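Local coordinates for putative uncharacterized protein (Wolbachia pipientis, PDB 3F4S) that probably catalyses disulfide-bond formation in substrate proteins, as a thiol-disulfide oxidoreductase of the DsbA type built on the thioredoxin fold, at residues Leu24-Leu28 with Leu76-Arg80; Glu45-Cys51 with Leu167-Pro173; His81-Asp85 with Lys160-Ile164; Leu94-Tyr98 with Leu138-Phe143; Ile174-Lys178 with Phe202-Ile206. The protein carries 1 engineered substitution. One frame throughout, in Å; residues are numbered along the deposited sequence.

Contact 1. Residues Leu24-Leu28 with Leu76-Arg80; sequences LLLPL and LYIFR
Arg80 reaches from an inner strand of the thioredoxin-fold sheet to the N-terminal loop and binds the backbone carbonyls of Leu24 and Leu26. The stronger bond runs from Arg80 NH1 to Leu24 O at 2.7 Å, fairly straight at 157°, with the oxygen close to the guanidinium plane. Arg80 NH2 adds two weak bonds, one to the same Leu24 O at 3.1 Å and one to Leu26 O at 3.0 Å. The carbonyls of Leu24, at the end of helix 21-24, and of Leu26, just past it, thus find donors at the edge of one buried guanidinium group. That group has further partners: NH2 forms a salt bridge with Asp31, which also accepts the backbone N-H of Leu28, and NH1 is hydrogen-bonded to the hydroxyl of Tyr46. Partners on several sides should limit the rotation of the group, and the carboxylate would help to offset its buried charge. The side chain gets there by running extended from CG to NE, lifting the guanidinium well clear of the strand. Leu28 CD1 lies over one guanidinium face, 3.6 Å from Arg80 NH2. Farther back along strand 75-81 the contact turns apolar, with the pyrrolidine ring of Pro27 set over Ile78 and Leu76. Ile78 CD1 touches Pro27 CA at 3.6 Å, and Leu76 CD2 meets the far corner of the ring, Pro27 CG, at 4.0 Å.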
# COMPACT_ATOMS: atom_id res chain seq x y z
N LEU A 24 14.63 -4.88 2.32
CA LEU A 24 13.18 -4.91 2.18
C LEU A 24 12.62 -3.49 2.08
O LEU A 24 11.55 -3.28 1.49
CB LEU A 24 12.57 -5.65 3.37
CG LEU A 24 11.10 -6.06 3.24
CD1 LEU A 24 10.84 -6.67 1.87
CD2 LEU A 24 10.73 -7.03 4.35
N LEU A 25 13.34 -2.52 2.64
CA LEU A 25 12.90 -1.13 2.63
C LEU A 25 13.42 -0.34 1.44
O LEU A 25 13.81 0.82 1.57
CB LEU A 25 13.26 -0.45 3.95
CG LEU A 25 12.50 -0.98 5.17
CD1 LEU A 25 12.79 -0.11 6.39
CD2 LEU A 25 11.00 -1.06 4.90
N LEU A 26 13.44 -0.98 0.28
CA LEU A 26 13.75 -0.31 -0.97
C LEU A 26 12.78 -0.82 -2.03
O LEU A 26 12.13 -1.85 -1.83
CB LEU A 26 15.20 -0.57 -1.39
CG LEU A 26 15.70 -2.01 -1.42
CD1 LEU A 26 15.15 -2.76 -2.62
CD2 LEU A 26 17.23 -2.05 -1.44
N PRO A 27 12.68 -0.11 -3.16
CA PRO A 27 11.79 -0.58 -4.23
C PRO A 27 12.25 -1.93 -4.77
O PRO A 27 13.39 -2.07 -5.23
CB PRO A 27 11.93 0.51 -5.29
CG PRO A 27 12.37 1.72 -4.53
CD PRO A 27 13.28 1.19 -3.47
N LEU A 28 11.37 -2.92 -4.69
CA LEU A 28 11.67 -4.27 -5.15
C LEU A 28 11.17 -4.48 -6.58
O LEU A 28 10.29 -3.76 -7.04
CB LEU A 28 11.06 -5.30 -4.21
CG LEU A 28 11.51 -5.21 -2.75
CD1 LEU A 28 10.63 -6.06 -1.85
CD2 LEU A 28 12.97 -5.61 -2.59
N LEU A 76 8.03 8.83 -3.89
CA LEU A 76 7.61 7.57 -4.49
C LEU A 76 6.82 6.77 -3.46
O LEU A 76 7.27 6.60 -2.32
CB LEU A 76 8.84 6.77 -4.93
CG LEU A 76 8.62 5.33 -5.41
CD1 LEU A 76 7.71 5.31 -6.62
CD2 LEU A 76 9.95 4.64 -5.72
N TYR A 77 5.65 6.27 -3.85
CA TYR A 77 4.78 5.54 -2.94
C TYR A 77 4.67 4.07 -3.32
O TYR A 77 4.31 3.74 -4.46
CB TYR A 77 3.39 6.19 -2.91
CG TYR A 77 2.32 5.44 -2.15
CD1 TYR A 77 2.31 5.42 -0.77
CD2 TYR A 77 1.29 4.79 -2.83
CE1 TYR A 77 1.32 4.75 -0.07
CE2 TYR A 77 0.29 4.12 -2.14
CZ TYR A 77 0.31 4.10 -0.76
OH TYR A 77 -0.69 3.44 -0.07
N ILE A 78 4.96 3.19 -2.37
CA ILE A 78 4.88 1.75 -2.58
C ILE A 78 3.96 1.13 -1.54
O ILE A 78 4.29 1.07 -0.35
CB ILE A 78 6.26 1.09 -2.47
CG1 ILE A 78 7.22 1.69 -3.50
CG2 ILE A 78 6.14 -0.42 -2.64
CD1 ILE A 78 8.61 1.06 -3.52
N PHE A 79 2.80 0.66 -2.00
CA PHE A 79 1.83 -0.00 -1.15
C PHE A 79 2.08 -1.50 -1.19
O PHE A 79 2.20 -2.08 -2.28
CB PHE A 79 0.41 0.28 -1.64
CG PHE A 79 -0.67 -0.32 -0.77
CD1 PHE A 79 -0.91 0.18 0.50
CD2 PHE A 79 -1.42 -1.39 -1.22
CE1 PHE A 79 -1.89 -0.37 1.30
CE2 PHE A 79 -2.41 -1.95 -0.42
CZ PHE A 79 -2.65 -1.44 0.85
N ARG A 80 2.17 -2.12 -0.02
CA ARG A 80 2.34 -3.56 0.08
C ARG A 80 1.19 -4.16 0.89
O ARG A 80 0.80 -3.62 1.93
CB ARG A 80 3.69 -3.92 0.71
CG ARG A 80 4.87 -3.59 -0.21
CD ARG A 80 6.22 -3.86 0.44
NE ARG A 80 7.32 -3.41 -0.41
CZ ARG A 80 8.56 -3.23 0.01
NH1 ARG A 80 8.87 -3.45 1.28
NH2 ARG A 80 9.50 -2.82 -0.84

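Contact 2. Residues Glu45-Cys51 with Leu167-Pro173; sequences EYASLTC and LGITAVP. Engineered in segment 167-173: Val172 (natural residue Thr).
Tyr46 carries the largest share of the buried surface, its ring taking a methyl group of Ile169 over one face and meeting a methyl of Leu167 near its hydroxyl end. Ile169 CD1 makes a CH-pi contact, 3.8 Å from the ring centroid and 26° off the normal; displaced toward the rim, it comes closest to Tyr46 CD2 at 3.5 Å. Leu167 CD1 approaches obliquely, 3.7 Å from Tyr46 OH. The hydroxyl itself is hydrogen-bonded to Arg80, which helps to hold the ring while the two aliphatic chains cross it at about a right angle.

Val172, an engineered residue in place of the natural Thr, comes next. In the conformer described, one of two, its methyls divide the work: CG1, anti to the carbonyl carbon (chi1 -81°), lies 3.6 Å from the carbonyl oxygen Tyr46 O, whereas CG2 faces Ser48 and the sulfur of Cys51. The contact buries Ser48 N, which has no polar partner in the model.

Pro173 follows a cis peptide bond. Its CA makes a CA-H...O contact with Tyr46 O at 3.4 Å, and Pro173 CB rests 4.1 Å from Ala47 CB.

Past the strand, Ser48 OG accepts the N-H of Thr50 in an ST turn that leads to Cys51, the N-cap of the next helix. Cys51, also modelled in two conformers, is disulfide-bonded to Cys54; in the one described its SG stands 3.9 Å from Val172 O. A CxxC disulfide at a helix start facing a cis-proline loop is the characteristic redox site of thioredoxin-fold oxidoreductases such as DsbA.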
# COMPACT_ATOMS: atom_id res chain seq x y z
N GLU A 45 4.06 1.59 2.49
CA GLU A 45 2.95 1.37 3.40
C GLU A 45 2.55 -0.09 3.38
O GLU A 45 2.36 -0.67 2.31
CB GLU A 45 1.74 2.23 2.99
CG GLU A 45 0.50 1.91 3.81
CD GLU A 45 -0.75 2.68 3.37
OE1 GLU A 45 -0.65 3.56 2.48
OE2 GLU A 45 -1.84 2.40 3.92
N TYR A 46 2.41 -0.69 4.56
CA TYR A 46 1.75 -1.99 4.70
C TYR A 46 0.38 -1.78 5.34
O TYR A 46 0.27 -1.15 6.39
CB TYR A 46 2.57 -2.92 5.60
CG TYR A 46 3.82 -3.48 4.98
CD1 TYR A 46 3.80 -4.70 4.30
CD2 TYR A 46 5.03 -2.81 5.09
CE1 TYR A 46 4.96 -5.23 3.74
CE2 TYR A 46 6.19 -3.32 4.53
CZ TYR A 46 6.15 -4.53 3.86
OH TYR A 46 7.30 -5.04 3.32
N ALA A 47 -0.66 -2.32 4.71
CA ALA A 47 -2.00 -2.20 5.28
C ALA A 47 -2.90 -3.32 4.81
O ALA A 47 -2.68 -3.89 3.75
CB ALA A 47 -2.61 -0.84 4.93
N SER A 48 -3.92 -3.62 5.61
CA SER A 48 -4.98 -4.53 5.24
C SER A 48 -6.11 -3.73 4.62
O SER A 48 -6.49 -2.67 5.15
CB SER A 48 -5.50 -5.25 6.49
OG SER A 48 -6.81 -5.73 6.27
N LEU A 49 -6.65 -4.21 3.51
CA LEU A 49 -7.72 -3.50 2.82
C LEU A 49 -9.03 -3.45 3.61
O LEU A 49 -9.91 -2.66 3.30
CB LEU A 49 -7.96 -4.10 1.43
CG LEU A 49 -6.83 -3.91 0.42
CD1 LEU A 49 -7.03 -4.75 -0.84
CD2 LEU A 49 -6.69 -2.43 0.06
N THR A 50 -9.15 -4.31 4.63
CA THR A 50 -10.37 -4.41 5.43
C THR A 50 -10.22 -3.75 6.80
O THR A 50 -11.10 -3.83 7.65
CB THR A 50 -10.77 -5.88 5.64
OG1 THR A 50 -9.68 -6.57 6.26
CG2 THR A 50 -11.10 -6.55 4.30
N CYS A 51 -9.07 -3.12 7.02
CA CYS A 51 -8.79 -2.49 8.30
C CYS A 51 -9.42 -1.10 8.39
O CYS A 51 -9.15 -0.23 7.56
CB CYS A 51 -7.28 -2.43 8.52
SG CYS A 51 -6.78 -1.36 9.88
N LEU A 167 10.56 -7.04 9.63
CA LEU A 167 10.21 -5.67 9.98
C LEU A 167 9.40 -5.58 11.28
O LEU A 167 9.10 -4.48 11.74
CB LEU A 167 9.47 -4.99 8.83
CG LEU A 167 10.25 -4.88 7.52
CD1 LEU A 167 9.35 -4.40 6.39
CD2 LEU A 167 11.44 -3.96 7.70
N GLY A 168 9.05 -6.73 11.85
CA GLY A 168 8.34 -6.77 13.12
C GLY A 168 6.93 -6.22 13.09
O GLY A 168 6.43 -5.69 14.08
N ILE A 169 6.25 -6.37 11.95
CA ILE A 169 4.90 -5.84 11.82
C ILE A 169 3.87 -6.72 12.53
O ILE A 169 3.77 -7.92 12.27
CB ILE A 169 4.51 -5.64 10.34
CG1 ILE A 169 5.51 -4.71 9.66
CG2 ILE A 169 3.09 -5.09 10.24
CD1 ILE A 169 5.13 -4.36 8.24
N THR A 170 3.11 -6.11 13.43
CA THR A 170 2.02 -6.81 14.10
C THR A 170 0.69 -6.16 13.75
O THR A 170 -0.23 -6.82 13.26
CB THR A 170 2.22 -6.84 15.63
OG1 THR A 170 2.25 -5.51 16.14
CG2 THR A 170 3.53 -7.54 15.98
N ALA A 171 0.59 -4.86 14.00
CA ALA A 171 -0.62 -4.12 13.69
C ALA A 171 -0.45 -3.26 12.44
O ALA A 171 0.67 -2.88 12.09
CB ALA A 171 -1.02 -3.25 14.86
N VAL A 172 -1.56 -2.95 11.78
CA VAL A 172 -1.53 -2.10 10.60
C VAL A 172 -2.45 -0.90 10.82
O VAL A 172 -3.37 -0.97 11.64
CB VAL A 172 -1.92 -2.89 9.32
CG1 VAL A 172 -0.73 -3.68 8.80
CG2 VAL A 172 -3.11 -3.82 9.60
N PRO A 173 -2.20 0.20 10.10
CA PRO A 173 -1.15 0.30 9.07
C PRO A 173 0.24 0.63 9.63
O PRO A 173 0.38 1.10 10.76
CB PRO A 173 -1.64 1.46 8.22
CG PRO A 173 -2.34 2.36 9.22
CD PRO A 173 -2.95 1.46 10.26

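Contact 3. Residues His81-Asp85 with Lys160-Ile164; sequences HFPLD and KSLAI
Phe82 and Lys160 form the heart of the tight part of this contact, where the segment leaving inner strand 75-81 of the thioredoxin fold meets the long helix 150-167. The aliphatic chain of the lysine crosses the phenyl ring at about a right angle. Lys160 CG sits over one face in a CH-pi contact, 3.9 Å from the ring centroid and only 16° off the normal, though shifted somewhat toward the rim. Ile164, although an exposed residue, packs closely too, bringing its CG1 obliquely to 3.6 Å from Phe82 CZ. Ala163 CB lies near the plane at the ring's edge, 4.4 Å from Phe82 CE1. The ring is buried: Phe82 also packs on Tyr46 of the neighbouring strand and on Ile169 and Val172 of the cis-proline loop.

The loose side lies toward Leu84 and the end of the lysine. Leu84, exposed, offers little more than its CD2, 3.9 Å from Lys160 NZ. The lysine, partly exposed, joins the two regions, its hydrocarbon spent on the ring and its charge delivered to the loop backbone. With CG anti to the backbone N (chi1 170°) and every later torsion extended, the chain spans from the helix past Phe82 to the carbonyl of Pro83. There it makes the one hydrogen bond between the segments: Lys160 NZ to Pro83 O, 2.8 Å, with a C=O...N angle of 163°.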
# COMPACT_ATOMS: atom_id res chain seq x y z
N HIS A 81 0.64 -5.26 0.40
CA HIS A 81 -0.52 -5.88 1.03
C HIS A 81 -0.15 -6.54 2.36
O HIS A 81 0.96 -7.07 2.53
CB HIS A 81 -1.15 -6.92 0.10
CG HIS A 81 -1.85 -6.33 -1.09
ND1 HIS A 81 -2.96 -5.52 -0.97
CD2 HIS A 81 -1.61 -6.45 -2.42
CE1 HIS A 81 -3.37 -5.16 -2.17
NE2 HIS A 81 -2.57 -5.70 -3.07
N PHE A 82 -1.09 -6.50 3.30
CA PHE A 82 -0.93 -7.19 4.57
C PHE A 82 -2.31 -7.71 4.96
O PHE A 82 -2.94 -7.19 5.88
CB PHE A 82 -0.41 -6.23 5.64
CG PHE A 82 0.24 -6.91 6.81
CD1 PHE A 82 1.61 -7.13 6.82
CD2 PHE A 82 -0.51 -7.33 7.89
CE1 PHE A 82 2.23 -7.75 7.90
CE2 PHE A 82 0.10 -7.96 8.98
CZ PHE A 82 1.47 -8.17 8.98
N PRO A 83 -2.79 -8.75 4.26
CA PRO A 83 -4.17 -9.15 4.54
C PRO A 83 -4.29 -9.96 5.82
O PRO A 83 -3.35 -10.64 6.22
CB PRO A 83 -4.55 -9.99 3.31
CG PRO A 83 -3.57 -9.57 2.25
CD PRO A 83 -2.30 -9.32 3.00
N LEU A 84 -5.45 -9.83 6.46
CA LEU A 84 -5.68 -10.42 7.77
C LEU A 84 -6.90 -11.32 7.81
O LEU A 84 -7.21 -11.91 8.86
CB LEU A 84 -5.82 -9.33 8.83
CG LEU A 84 -4.55 -8.50 9.05
CD1 LEU A 84 -4.83 -7.36 9.99
CD2 LEU A 84 -3.42 -9.38 9.59
N ASP A 85 -7.60 -11.43 6.69
CA ASP A 85 -8.83 -12.21 6.65
C ASP A 85 -9.13 -12.64 5.22
O ASP A 85 -8.40 -12.30 4.28
CB ASP A 85 -9.98 -11.39 7.23
CG ASP A 85 -10.10 -10.03 6.58
OD1 ASP A 85 -10.06 -9.97 5.35
OD2 ASP A 85 -10.21 -9.02 7.29
N LYS A 160 3.90 -10.95 3.10
CA LYS A 160 3.42 -10.63 4.44
C LYS A 160 4.28 -11.28 5.53
O LYS A 160 4.69 -10.61 6.47
CB LYS A 160 1.95 -11.03 4.60
CG LYS A 160 1.41 -10.95 6.02
CD LYS A 160 -0.02 -11.48 6.11
CE LYS A 160 -0.43 -11.80 7.55
NZ LYS A 160 -1.80 -12.39 7.68
N SER A 161 4.56 -12.58 5.41
CA SER A 161 5.32 -13.25 6.46
C SER A 161 6.76 -12.70 6.53
O SER A 161 7.34 -12.60 7.61
CB SER A 161 5.29 -14.78 6.31
OG SER A 161 5.91 -15.20 5.11
N LEU A 162 7.30 -12.32 5.38
CA LEU A 162 8.62 -11.70 5.31
C LEU A 162 8.65 -10.38 6.09
O LEU A 162 9.59 -10.10 6.83
CB LEU A 162 9.00 -11.48 3.84
CG LEU A 162 10.39 -10.96 3.47
CD1 LEU A 162 11.48 -11.87 4.03
CD2 LEU A 162 10.49 -10.84 1.96
N ALA A 163 7.60 -9.58 5.93
CA ALA A 163 7.48 -8.32 6.65
C ALA A 163 7.34 -8.55 8.16
O ALA A 163 7.92 -7.81 8.97
CB ALA A 163 6.29 -7.51 6.12
N ILE A 164 6.58 -9.57 8.54
CA ILE A 164 6.41 -9.91 9.95
C ILE A 164 7.75 -10.30 10.57
O ILE A 164 8.09 -9.87 11.67
CB ILE A 164 5.43 -11.08 10.13
CG1 ILE A 164 3.99 -10.62 9.85
CG2 ILE A 164 5.54 -11.67 11.54
CD1 ILE A 164 2.99 -11.76 9.70

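Contact 4. Residues Leu94-Tyr98 with Leu138-Phe143; sequences LSHCY and LKQDAF
Leu138 pushes its two methyls into the groove between Leu94, Cys97 and Tyr98. CD2 does most of the touching: Leu138 CD2 is 3.7 Å from Leu94 CD1 and equally 3.7 Å from Tyr98 OH, while the other branch, CD1, rests against the CB and SG of Cys97. The two leucine side chains lie alongside, running antiparallel. Leu94 also meets the ring of Phe143, chiefly through its other methyl, with Leu94 CD2 3.6 Å from Phe143 CE1 in an oblique approach. Cys97 SG lies 3.3 Å from the backbone oxygen Ala142 O.

All of this belongs to the helical part of the protein outside the sheet, as in DsbA proteins, which carry a helical domain inserted into the thioredoxin fold; here the turn after helix 86-94 meets the start of helix 140-147. The covalent tie is the disulfide of Cys97 with Cys146, one helical turn beyond Ala142, and the cysteine adopts an unusual chi1 of -105°. Farther out, the hydroxyl of Tyr98 is hydrogen-bonded to Ser136 and its ring stacks on Phe107. Leu129 of helix 127-135 packs against both Leu94 and Phe143.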
# COMPACT_ATOMS: atom_id res chain seq x y z
N LEU A 94 -7.18 -9.93 -6.09
CA LEU A 94 -7.88 -9.28 -7.19
C LEU A 94 -7.13 -8.05 -7.70
O LEU A 94 -7.19 -7.73 -8.89
CB LEU A 94 -9.31 -8.91 -6.80
CG LEU A 94 -10.22 -8.36 -7.90
CD1 LEU A 94 -10.22 -9.28 -9.12
CD2 LEU A 94 -11.63 -8.15 -7.36
N SER A 95 -6.41 -7.36 -6.81
CA SER A 95 -5.67 -6.16 -7.21
C SER A 95 -4.67 -6.46 -8.32
O SER A 95 -4.29 -5.57 -9.08
CB SER A 95 -4.96 -5.52 -6.01
OG SER A 95 -3.81 -6.25 -5.65
N HIS A 96 -4.25 -7.72 -8.43
CA HIS A 96 -3.30 -8.10 -9.46
C HIS A 96 -3.91 -8.18 -10.85
O HIS A 96 -3.19 -8.36 -11.84
CB HIS A 96 -2.62 -9.41 -9.08
CG HIS A 96 -1.62 -9.26 -7.97
ND1 HIS A 96 -0.26 -9.39 -8.17
CD2 HIS A 96 -1.79 -8.95 -6.67
CE1 HIS A 96 0.36 -9.18 -7.03
NE2 HIS A 96 -0.54 -8.91 -6.10
N CYS A 97 -5.23 -8.05 -10.94
CA CYS A 97 -5.92 -7.91 -12.23
C CYS A 97 -5.76 -6.50 -12.80
O CYS A 97 -6.22 -6.22 -13.90
CB CYS A 97 -7.41 -8.24 -12.08
SG CYS A 97 -7.96 -9.85 -12.73
N TYR A 98 -5.14 -5.61 -12.03
CA TYR A 98 -4.98 -4.20 -12.42
C TYR A 98 -3.50 -3.86 -12.61
O TYR A 98 -2.76 -3.70 -11.64
CB TYR A 98 -5.64 -3.28 -11.39
CG TYR A 98 -7.12 -3.57 -11.26
CD1 TYR A 98 -8.06 -2.82 -11.95
CD2 TYR A 98 -7.57 -4.61 -10.47
CE1 TYR A 98 -9.42 -3.10 -11.85
CE2 TYR A 98 -8.91 -4.90 -10.36
CZ TYR A 98 -9.83 -4.15 -11.05
OH TYR A 98 -11.17 -4.43 -10.93
N LEU A 138 -13.95 -5.04 -15.50
CA LEU A 138 -13.19 -6.28 -15.45
C LEU A 138 -14.12 -7.43 -15.81
O LEU A 138 -15.16 -7.61 -15.18
CB LEU A 138 -12.60 -6.48 -14.05
CG LEU A 138 -11.61 -7.64 -13.86
CD1 LEU A 138 -10.36 -7.44 -14.72
CD2 LEU A 138 -11.23 -7.78 -12.39
N LYS A 139 -13.76 -8.20 -16.83
CA LYS A 139 -14.64 -9.28 -17.28
C LYS A 139 -14.67 -10.42 -16.26
O LYS A 139 -13.72 -10.64 -15.52
CB LYS A 139 -14.22 -9.79 -18.66
CG LYS A 139 -14.73 -8.91 -19.79
CD LYS A 139 -14.40 -9.50 -21.15
CE LYS A 139 -15.19 -10.78 -21.42
NZ LYS A 139 -15.05 -11.23 -22.84
N GLN A 140 -15.78 -11.16 -16.24
CA GLN A 140 -15.94 -12.23 -15.26
C GLN A 140 -14.82 -13.27 -15.30
O GLN A 140 -14.35 -13.71 -14.25
CB GLN A 140 -17.31 -12.90 -15.38
CG GLN A 140 -17.63 -13.84 -14.23
CD GLN A 140 -17.57 -13.15 -12.88
OE1 GLN A 140 -17.89 -11.97 -12.76
NE2 GLN A 140 -17.15 -13.88 -11.86
N ASP A 141 -14.40 -13.67 -16.50
CA ASP A 141 -13.34 -14.68 -16.59
C ASP A 141 -12.02 -14.20 -15.99
O ASP A 141 -11.32 -14.96 -15.32
CB ASP A 141 -13.15 -15.20 -18.03
CG ASP A 141 -12.88 -14.09 -19.04
OD1 ASP A 141 -12.82 -12.90 -18.65
OD2 ASP A 141 -12.73 -14.41 -20.24
N ALA A 142 -11.69 -12.93 -16.22
CA ALA A 142 -10.49 -12.34 -15.65
C ALA A 142 -10.62 -12.24 -14.13
O ALA A 142 -9.68 -12.56 -13.40
CB ALA A 142 -10.25 -10.96 -16.25
N PHE A 143 -11.79 -11.79 -13.68
CA PHE A 143 -12.11 -11.73 -12.25
C PHE A 143 -11.89 -13.09 -11.59
O PHE A 143 -11.18 -13.20 -10.58
CB PHE A 143 -13.57 -11.27 -12.06
CG PHE A 143 -14.05 -11.29 -10.64
CD1 PHE A 143 -13.83 -10.21 -9.80
CD2 PHE A 143 -14.75 -12.39 -10.15
CE1 PHE A 143 -14.28 -10.23 -8.49
CE2 PHE A 143 -15.21 -12.41 -8.84
CZ PHE A 143 -14.98 -11.33 -8.01

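Contact 5. Residues Ile174-Lys178 with Phe202-Ile206; sequences IFFIK and FTNVI
Phe175 meets Phe202 in a T-shaped pair: the helix residue points an edge of its ring at the face of the strand residue. Phe202 CZ hangs over the centre of the Phe175 ring, its nearest atom being Phe175 CD2 at 3.8 Å. The centroids are 5.0 Å apart and the planes stand at 72°, close to perpendicular. Both rings also meet Phe57, so a cluster of three aromatics fills this corner; Phe57 belongs to helix 52-60, at whose start the CxxC cysteines lie. Phe175 further packs on Glu45 of the adjacent strand.

Two residues on, past Phe176, whose side chain lies on the other face of the sheet against Leu25 and Tyr46, the strand presents Ile177. This is the residue most deeply engaged here. In the thioredoxin fold helices cover both faces of the central sheet, and helix 199-216 is the C-terminal one, laid over strand 174-179 with the local axes 10.1 Å apart and inclined by 35°. Ile177 fills the gap between them. With CG1 anti to the carbonyl carbon (chi1 -51°) and the chain extended beyond it, CD1 reaches the helix. There Ile177 CD1 lies in the plane of the Phe202 ring, 3.7 Å from Phe202 CD1, and so meets its rim. The same methyl reaches Val205 one turn later, with Ile177 CD1 to Val205 CG1 at 4.0 Å. The second branch takes the next helix position: Ile177 CG2 stands 4.2 Å from Ile206 CG1, while Ile206 itself also packs on Tyr69 of helix 62-70.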
# COMPACT_ATOMS: atom_id res chain seq x y z
N ILE A 174 1.25 0.37 8.82
CA ILE A 174 2.61 0.77 9.14
C ILE A 174 3.19 1.49 7.92
O ILE A 174 2.95 1.08 6.77
CB ILE A 174 3.49 -0.45 9.46
CG1 ILE A 174 3.07 -1.08 10.79
CG2 ILE A 174 4.96 -0.05 9.51
CD1 ILE A 174 3.48 -0.28 12.00
N PHE A 175 3.94 2.56 8.18
CA PHE A 175 4.57 3.34 7.12
C PHE A 175 6.06 3.45 7.36
O PHE A 175 6.50 3.69 8.48
CB PHE A 175 3.99 4.76 7.08
CG PHE A 175 2.50 4.81 6.95
CD1 PHE A 175 1.91 4.93 5.70
CD2 PHE A 175 1.69 4.74 8.07
CE1 PHE A 175 0.54 4.96 5.57
CE2 PHE A 175 0.31 4.78 7.95
CZ PHE A 175 -0.26 4.89 6.69
N PHE A 176 6.83 3.28 6.30
CA PHE A 176 8.26 3.55 6.36
C PHE A 176 8.52 4.70 5.42
O PHE A 176 8.20 4.63 4.23
CB PHE A 176 9.07 2.31 5.97
CG PHE A 176 8.86 1.14 6.89
CD1 PHE A 176 9.60 1.02 8.06
CD2 PHE A 176 7.91 0.18 6.60
CE1 PHE A 176 9.41 -0.05 8.91
CE2 PHE A 176 7.71 -0.90 7.45
CZ PHE A 176 8.46 -1.01 8.60
N ILE A 177 9.09 5.78 5.96
CA ILE A 177 9.37 6.98 5.18
C ILE A 177 10.85 7.33 5.29
O ILE A 177 11.37 7.55 6.39
CB ILE A 177 8.51 8.16 5.65
CG1 ILE A 177 7.03 7.77 5.70
CG2 ILE A 177 8.73 9.37 4.72
CD1 ILE A 177 6.15 8.79 6.38
N LYS A 178 11.53 7.36 4.15
CA LYS A 178 12.98 7.49 4.15
C LYS A 178 13.45 8.10 2.83
O LYS A 178 12.66 8.25 1.89
CB LYS A 178 13.64 6.12 4.35
CG LYS A 178 13.35 5.14 3.23
CD LYS A 178 13.82 3.72 3.55
CE LYS A 178 15.33 3.68 3.79
NZ LYS A 178 16.12 4.19 2.64
N PHE A 202 2.19 13.74 8.85
CA PHE A 202 2.93 13.35 7.66
C PHE A 202 3.61 14.52 6.93
O PHE A 202 4.73 14.37 6.43
CB PHE A 202 2.04 12.57 6.69
CG PHE A 202 1.81 11.14 7.10
CD1 PHE A 202 2.84 10.22 7.05
CD2 PHE A 202 0.56 10.72 7.53
CE1 PHE A 202 2.64 8.90 7.43
CE2 PHE A 202 0.35 9.41 7.91
CZ PHE A 202 1.39 8.50 7.86
N THR A 203 2.95 15.67 6.87
CA THR A 203 3.58 16.81 6.20
C THR A 203 4.85 17.23 6.95
O THR A 203 5.85 17.58 6.33
CB THR A 203 2.64 18.03 6.03
OG1 THR A 203 2.19 18.49 7.30
CG2 THR A 203 1.44 17.65 5.18
N ASN A 204 4.80 17.17 8.28
CA ASN A 204 5.96 17.49 9.11
C ASN A 204 7.13 16.55 8.83
O ASN A 204 8.26 16.98 8.61
CB ASN A 204 5.58 17.45 10.59
CG ASN A 204 6.75 17.75 11.50
OD1 ASN A 204 7.12 16.93 12.34
ND2 ASN A 204 7.33 18.93 11.34
N VAL A 205 6.84 15.25 8.86
CA VAL A 205 7.85 14.22 8.61
C VAL A 205 8.42 14.34 7.20
O VAL A 205 9.64 14.35 7.01
CB VAL A 205 7.26 12.80 8.81
CG1 VAL A 205 8.19 11.74 8.23
CG2 VAL A 205 6.98 12.52 10.28
N ILE A 206 7.54 14.44 6.22
CA ILE A 206 7.97 14.44 4.82
C ILE A 206 8.70 15.72 4.42
O ILE A 206 9.73 15.67 3.75
CB ILE A 206 6.79 14.16 3.87
CG1 ILE A 206 6.27 12.73 4.09
CG2 ILE A 206 7.20 14.35 2.43
CD1 ILE A 206 4.92 12.45 3.45

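In the fold
From the N terminus, contact 1 closes the first loop, tying the residues after helix 21-24 to strand 75-81. Contact 2 opens inside that loop, on strand 41-47, and closes beyond it at the cis-proline loop, so the two cross; strands 41-47 and 75-81 are neighbours in the sheet. Within the span of contact 2, contact 3 joins the end of strand 75-81 to helix 150-167, and contact 4 nests deeper still, within the helical part. A probable hydrogen bond between His81 and Ser95 links these two. Contact 5 follows in series, seating the C-terminal helix on strand 174-179, on the opposite side of the chain's centre from contact 4.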